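Local coordinates for protein CT398 (Chlamydia trachomatis, PDB 4ILO) that is of unknown function but, with a long coiled-coil hairpin and a zinc ribbon domain, may bind DNA or RNA, at residues K42-M56 with S124-T138. Sequence-based numbering, arbitrary orientation.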
loop_
_atom_site.group_PDB
_atom_site.type_symbol
_atom_site.label_atom_id
_atom_site.label_comp_id
_atom_site.label_asym_id
_atom_site.label_seq_id
_atom_site.Cartn_x
_atom_site.Cartn_y
_atom_site.Cartn_z
ATOM N N LYS A 42 8.719 -0.380 -1.209
ATOM C CA LYS A 42 9.790 0.610 -1.309
ATOM C C LYS A 42 9.784 1.529 -0.105
ATOM O O LYS A 42 10.842 1.863 0.427
ATOM C CB LYS A 42 9.661 1.459 -2.569
ATOM C CG LYS A 42 9.748 0.658 -3.875
ATOM C CD LYS A 42 9.856 1.540 -5.116
ATOM C CE LYS A 42 8.504 2.064 -5.598
ATOM N NZ LYS A 42 8.668 2.641 -6.964
ATOM N N THR A 43 8.606 1.969 0.332
ATOM C CA THR A 43 8.594 2.934 1.412
ATOM C C THR A 43 9.147 2.320 2.687
ATOM O O THR A 43 9.827 3.001 3.464
ATOM C CB THR A 43 7.189 3.477 1.598
ATOM O OG1 THR A 43 6.875 4.293 0.463
ATOM C CG2 THR A 43 7.113 4.305 2.882
ATOM N N ASP A 44 8.907 1.027 2.891
ATOM C CA ASP A 44 9.485 0.356 4.037
ATOM C C ASP A 44 11.007 0.345 3.958
ATOM O O ASP A 44 11.702 0.504 4.979
ATOM C CB ASP A 44 8.946 -1.065 4.128
ATOM C CG ASP A 44 9.494 -1.798 5.330
ATOM O OD1 ASP A 44 9.150 -1.383 6.455
ATOM O OD2 ASP A 44 10.276 -2.770 5.159
ATOM N N ILE A 45 11.559 0.148 2.765
ATOM C CA ILE A 45 13.017 0.098 2.681
ATOM C C ILE A 45 13.598 1.490 2.877
ATOM O O ILE A 45 14.662 1.647 3.474
ATOM C CB ILE A 45 13.508 -0.554 1.382
ATOM C CG1 ILE A 45 13.023 -1.991 1.276
ATOM C CG2 ILE A 45 15.011 -0.567 1.364
ATOM C CD1 ILE A 45 13.182 -2.555 -0.120
ATOM N N ARG A 46 12.920 2.519 2.370
ATOM C CA ARG A 46 13.402 3.884 2.565
ATOM C C ARG A 46 13.415 4.248 4.034
ATOM O O ARG A 46 14.331 4.946 4.499
ATOM C CB ARG A 46 12.527 4.869 1.777
ATOM C CG ARG A 46 12.901 4.977 0.302
ATOM C CD ARG A 46 11.751 5.582 -0.559
ATOM N NE ARG A 46 11.907 5.272 -1.988
ATOM C CZ ARG A 46 10.911 5.245 -2.884
ATOM N NH1 ARG A 46 9.654 5.519 -2.526
ATOM N NH2 ARG A 46 11.174 4.953 -4.160
ATOM N N ARG A 47 12.408 3.780 4.790
ATOM C CA ARG A 47 12.361 4.082 6.217
ATOM C C ARG A 47 13.553 3.460 6.929
ATOM O O ARG A 47 14.151 4.081 7.817
ATOM C CB ARG A 47 11.065 3.577 6.845
ATOM N N LYS A 48 13.891 2.215 6.575
ATOM C CA LYS A 48 15.052 1.583 7.171
ATOM C C LYS A 48 16.306 2.378 6.839
ATOM O O LYS A 48 17.151 2.604 7.719
ATOM C CB LYS A 48 15.170 0.124 6.723
ATOM C CG LYS A 48 14.141 -0.811 7.366
ATOM C CD LYS A 48 14.352 -2.281 6.960
ATOM C CE LYS A 48 13.109 -3.122 7.285
ATOM N NZ LYS A 48 13.337 -4.565 7.027
ATOM N N VAL A 49 16.433 2.828 5.579
ATOM C CA VAL A 49 17.609 3.612 5.198
ATOM C C VAL A 49 17.689 4.896 6.027
ATOM O O VAL A 49 18.754 5.222 6.579
ATOM C CB VAL A 49 17.644 3.864 3.677
ATOM C CG1 VAL A 49 18.721 4.869 3.329
ATOM C CG2 VAL A 49 17.921 2.558 2.938
ATOM N N GLU A 50 16.545 5.577 6.221
ATOM C CA GLU A 50 16.492 6.818 7.001
ATOM C C GLU A 50 16.879 6.583 8.454
ATOM O O GLU A 50 17.672 7.341 9.022
ATOM C CB GLU A 50 15.098 7.441 6.943
ATOM N N GLU A 51 16.319 5.544 9.084
ATOM C CA GLU A 51 16.671 5.272 10.471
ATOM C C GLU A 51 18.158 4.971 10.594
ATOM O O GLU A 51 18.801 5.380 11.563
ATOM C CB GLU A 51 15.832 4.121 11.033
ATOM C CG GLU A 51 14.319 4.389 10.949
ATOM C CD GLU A 51 13.455 3.185 11.306
ATOM O OE1 GLU A 51 13.966 2.039 11.300
ATOM O OE2 GLU A 51 12.254 3.399 11.593
ATOM N N LYS A 52 18.720 4.264 9.607
ATOM C CA LYS A 52 20.138 3.934 9.648
ATOM C C LYS A 52 20.988 5.176 9.444
ATOM O O LYS A 52 22.009 5.366 10.125
ATOM C CB LYS A 52 20.483 2.861 8.619
ATOM C CG LYS A 52 21.494 1.892 9.136
ATOM C CD LYS A 52 20.779 1.086 10.183
ATOM C CE LYS A 52 21.670 0.175 10.884
ATOM N NZ LYS A 52 20.831 -0.582 11.824
ATOM N N GLU A 53 20.569 6.056 8.547
ATOM C CA GLU A 53 21.315 7.296 8.352
ATOM C C GLU A 53 21.338 8.137 9.629
ATOM O O GLU A 53 22.394 8.645 10.026
ATOM C CB GLU A 53 20.738 8.055 7.160
ATOM C CG GLU A 53 21.071 7.349 5.845
ATOM C CD GLU A 53 20.576 8.106 4.594
ATOM O OE1 GLU A 53 19.658 8.940 4.721
ATOM O OE2 GLU A 53 21.119 7.868 3.484
ATOM N N GLN A 54 20.204 8.245 10.327
ATOM C CA GLN A 54 20.188 9.068 11.541
ATOM C C GLN A 54 21.056 8.461 12.627
ATOM O O GLN A 54 21.667 9.184 13.422
ATOM C CB GLN A 54 18.763 9.248 12.057
ATOM C CG GLN A 54 17.853 9.929 11.020
ATOM C CD GLN A 54 16.438 10.117 11.520
ATOM O OE1 GLN A 54 16.156 9.880 12.706
ATOM N NE2 GLN A 54 15.526 10.544 10.615
ATOM N N GLU A 55 21.067 7.135 12.702
ATOM C CA GLU A 55 21.920 6.432 13.643
ATOM C C GLU A 55 23.393 6.653 13.308
ATOM O O GLU A 55 24.208 6.852 14.211
ATOM C CB GLU A 55 21.512 4.959 13.631
ATOM C CG GLU A 55 22.478 3.955 14.169
ATOM C CD GLU A 55 21.909 2.534 14.083
ATOM O OE1 GLU A 55 20.650 2.378 13.961
ATOM O OE2 GLU A 55 22.733 1.592 14.141
ATOM N N MET A 56 23.739 6.678 12.014
ATOM C CA MET A 56 25.113 6.929 11.609
ATOM C C MET A 56 25.513 8.337 11.952
ATOM O O MET A 56 26.688 8.595 12.238
ATOM C CB MET A 56 25.309 6.800 10.096
ATOM C CG MET A 56 25.125 5.389 9.501
ATOM S SD MET A 56 26.069 4.163 10.373
ATOM C CE MET A 56 27.666 4.461 9.651
ATOM N N SER A 124 27.193 -0.839 11.100
ATOM C CA SER A 124 26.026 -0.106 10.626
ATOM C C SER A 124 26.226 0.453 9.220
ATOM O O SER A 124 25.256 0.559 8.455
ATOM C CB SER A 124 25.679 1.004 11.593
ATOM O OG SER A 124 25.243 0.393 12.795
ATOM N N GLU A 125 27.455 0.864 8.876
ATOM C CA GLU A 125 27.761 1.229 7.502
ATOM C C GLU A 125 27.550 0.034 6.562
ATOM O O GLU A 125 26.976 0.177 5.469
ATOM C CB GLU A 125 29.205 1.754 7.432
ATOM C CG GLU A 125 29.726 2.076 6.034
ATOM C CD GLU A 125 29.055 3.288 5.385
ATOM O OE1 GLU A 125 28.483 4.146 6.098
ATOM O OE2 GLU A 125 29.090 3.380 4.133
ATOM N N ASP A 126 27.993 -1.157 6.957
ATOM C CA ASP A 126 27.721 -2.313 6.106
ATOM C C ASP A 126 26.228 -2.525 5.948
ATOM O O ASP A 126 25.760 -2.984 4.897
ATOM C CB ASP A 126 28.374 -3.570 6.695
ATOM C CG ASP A 126 29.897 -3.595 6.504
ATOM O OD1 ASP A 126 30.435 -2.992 5.532
ATOM O OD2 ASP A 126 30.553 -4.250 7.333
ATOM N N LEU A 127 25.459 -2.253 6.996
ATOM C CA LEU A 127 24.023 -2.482 6.903
ATOM C C LEU A 127 23.377 -1.439 6.037
ATOM O O LEU A 127 22.441 -1.743 5.279
ATOM C CB LEU A 127 23.361 -2.409 8.278
ATOM C CG LEU A 127 23.233 -3.711 9.021
ATOM C CD1 LEU A 127 22.840 -3.444 10.467
ATOM C CD2 LEU A 127 22.189 -4.519 8.297
ATOM N N LEU A 128 23.816 -0.189 6.183
ATOM C CA LEU A 128 23.293 0.870 5.318
ATOM C C LEU A 128 23.561 0.548 3.855
ATOM O O LEU A 128 22.696 0.756 2.979
ATOM C CB LEU A 128 23.945 2.202 5.671
ATOM C CG LEU A 128 23.550 3.452 4.915
ATOM C CD1 LEU A 128 22.054 3.611 4.919
ATOM C CD2 LEU A 128 24.192 4.643 5.585
ATOM N N ILE A 129 24.752 0.036 3.569
ATOM C CA ILE A 129 25.126 -0.201 2.170
ATOM C C ILE A 129 24.211 -1.257 1.590
ATOM O O ILE A 129 23.706 -1.148 0.468
ATOM C CB ILE A 129 26.593 -0.661 2.110
ATOM C CG1 ILE A 129 27.536 0.520 2.363
ATOM C CG2 ILE A 129 26.903 -1.299 0.771
ATOM C CD1 ILE A 129 28.968 0.092 2.575
ATOM N N SER A 130 23.997 -2.312 2.367
ATOM C CA SER A 130 23.125 -3.392 1.950
ATOM C C SER A 130 21.685 -2.908 1.768
ATOM O O SER A 130 20.958 -3.390 0.871
ATOM C CB SER A 130 23.206 -4.469 3.021
ATOM O OG SER A 130 22.515 -5.611 2.619
ATOM N N LEU A 131 21.230 -1.980 2.619
ATOM C CA LEU A 131 19.840 -1.501 2.471
ATOM C C LEU A 131 19.673 -0.609 1.238
ATOM O O LEU A 131 18.626 -0.632 0.573
ATOM C CB LEU A 131 19.390 -0.743 3.730
ATOM C CG LEU A 131 19.119 -1.509 5.021
ATOM C CD1 LEU A 131 19.130 -0.560 6.218
ATOM C CD2 LEU A 131 17.775 -2.262 4.957
ATOM N N LYS A 132 20.674 0.208 0.930
ATOM C CA LYS A 132 20.640 0.999 -0.300
ATOM C C LYS A 132 20.637 0.097 -1.539
ATOM O O LYS A 132 19.872 0.326 -2.498
ATOM C CB LYS A 132 21.846 1.934 -0.299
ATOM C CG LYS A 132 21.663 3.164 0.589
ATOM C CD LYS A 132 22.920 4.046 0.601
ATOM C CE LYS A 132 22.786 5.277 1.542
ATOM N NZ LYS A 132 24.088 6.037 1.728
ATOM N N GLU A 133 21.461 -0.958 -1.527
ATOM C CA GLU A 133 21.460 -1.920 -2.626
ATOM C C GLU A 133 20.084 -2.526 -2.798
ATOM O O GLU A 133 19.606 -2.687 -3.921
ATOM C CB GLU A 133 22.456 -3.042 -2.343
ATOM C CG GLU A 133 22.762 -3.957 -3.548
ATOM C CD GLU A 133 24.182 -4.555 -3.498
ATOM O OE1 GLU A 133 24.869 -4.599 -4.557
ATOM O OE2 GLU A 133 24.624 -4.977 -2.393
ATOM N N SER A 134 19.452 -2.901 -1.688
ATOM C CA SER A 134 18.150 -3.551 -1.736
ATOM C C SER A 134 17.071 -2.584 -2.234
ATOM O O SER A 134 16.195 -2.966 -3.026
ATOM C CB SER A 134 17.827 -4.137 -0.362
ATOM O OG SER A 134 16.456 -4.328 -0.201
ATOM N N LEU A 135 17.164 -1.311 -1.834
ATOM C CA LEU A 135 16.276 -0.286 -2.368
ATOM C C LEU A 135 16.461 -0.116 -3.877
ATOM O O LEU A 135 15.482 0.018 -4.631
ATOM C CB LEU A 135 16.521 1.038 -1.638
ATOM C CG LEU A 135 15.645 2.214 -2.072
ATOM C CD1 LEU A 135 14.191 1.809 -2.107
ATOM C CD2 LEU A 135 15.836 3.387 -1.135
ATOM N N SER A 136 17.701 -0.118 -4.343
ATOM C CA SER A 136 17.929 0.079 -5.768
ATOM C C SER A 136 17.467 -1.145 -6.550
ATOM O O SER A 136 16.831 -1.005 -7.598
ATOM C CB SER A 136 19.400 0.466 -6.007
ATOM O OG SER A 136 19.764 0.645 -7.369
ATOM N N SER A 137 17.696 -2.356 -6.013
ATOM C CA SER A 137 17.255 -3.562 -6.718
ATOM C C SER A 137 15.737 -3.662 -6.764
ATOM O O SER A 137 15.163 -4.075 -7.772
ATOM C CB SER A 137 17.836 -4.814 -6.068
ATOM O OG SER A 137 19.238 -4.852 -6.252
ATOM N N THR A 138 15.068 -3.299 -5.677
ATOM C CA THR A 138 13.616 -3.356 -5.652
ATOM C C THR A 138 13.027 -2.380 -6.670
ATOM O O THR A 138 12.197 -2.763 -7.503
ATOM C CB THR A 138 13.138 -3.047 -4.230
ATOM O OG1 THR A 138 13.638 -4.046 -3.324
ATOM C CG2 THR A 138 11.614 -2.998 -4.145
HETATM O O HOH W 1 23.727 7.941 3.562
#
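Lys42 lays its CG beside the Thr138 methyl where two long helices, 2-86 and 90-171, run antiparallel as the arms of a coiled-coil hairpin, their local axes 9.5 Å apart at 157°. The aliphatic part of Lys42 packs here, while its ammonium goes on to a salt bridge with Glu146. Ile45 is a true knob, seated among Leu131, Ser134, Leu135 and Thr138. Ile45 CG2, anti to the backbone N, lies 3.7 Å from Leu135 CB, while CD1 meets Thr138 tip to tip. The Thr138 hydroxyl is satisfied within its own helix, Thr138 OG1 donating to Ser134 O at 2.8 Å, and can therefore border an apolar methyl. Arg46 crosses Leu135 at about a right angle, with Arg46 CG 3.6 Å from Leu135 CD2, before its guanidinium reaches Glu139. Val49, short and beta-branched, presents two methyls to two leucines: it and Leu131 slide past each other in opposite directions, CG2 against Leu131 CB, and CG1 touches Leu128 CD1. Lys52 is a less usual knob, among Ser124, Leu127, Leu128 and Leu131. A bend at chi2 (70°) lays its CE and NZ along Leu127 CD1, and the amine makes a long salt bridge with Glu55. Glu53 CG lines the hole, with Val49, Lys52 and Met56, that receives the Leu128 knob; its carboxylate forms a long salt bridge, Glu53 OE2 to Lys132 NZ 3.9 Å, which a water bridges by donating to OE2 and accepting from NZ. At the far end Met56, flexible enough to bend at both chi2 and chi3, curls over small Ser124, bringing Met56 SD to 3.4 Å from Ser124 CB and resting Met56 CE against Glu125 OE1 at 3.7 Å.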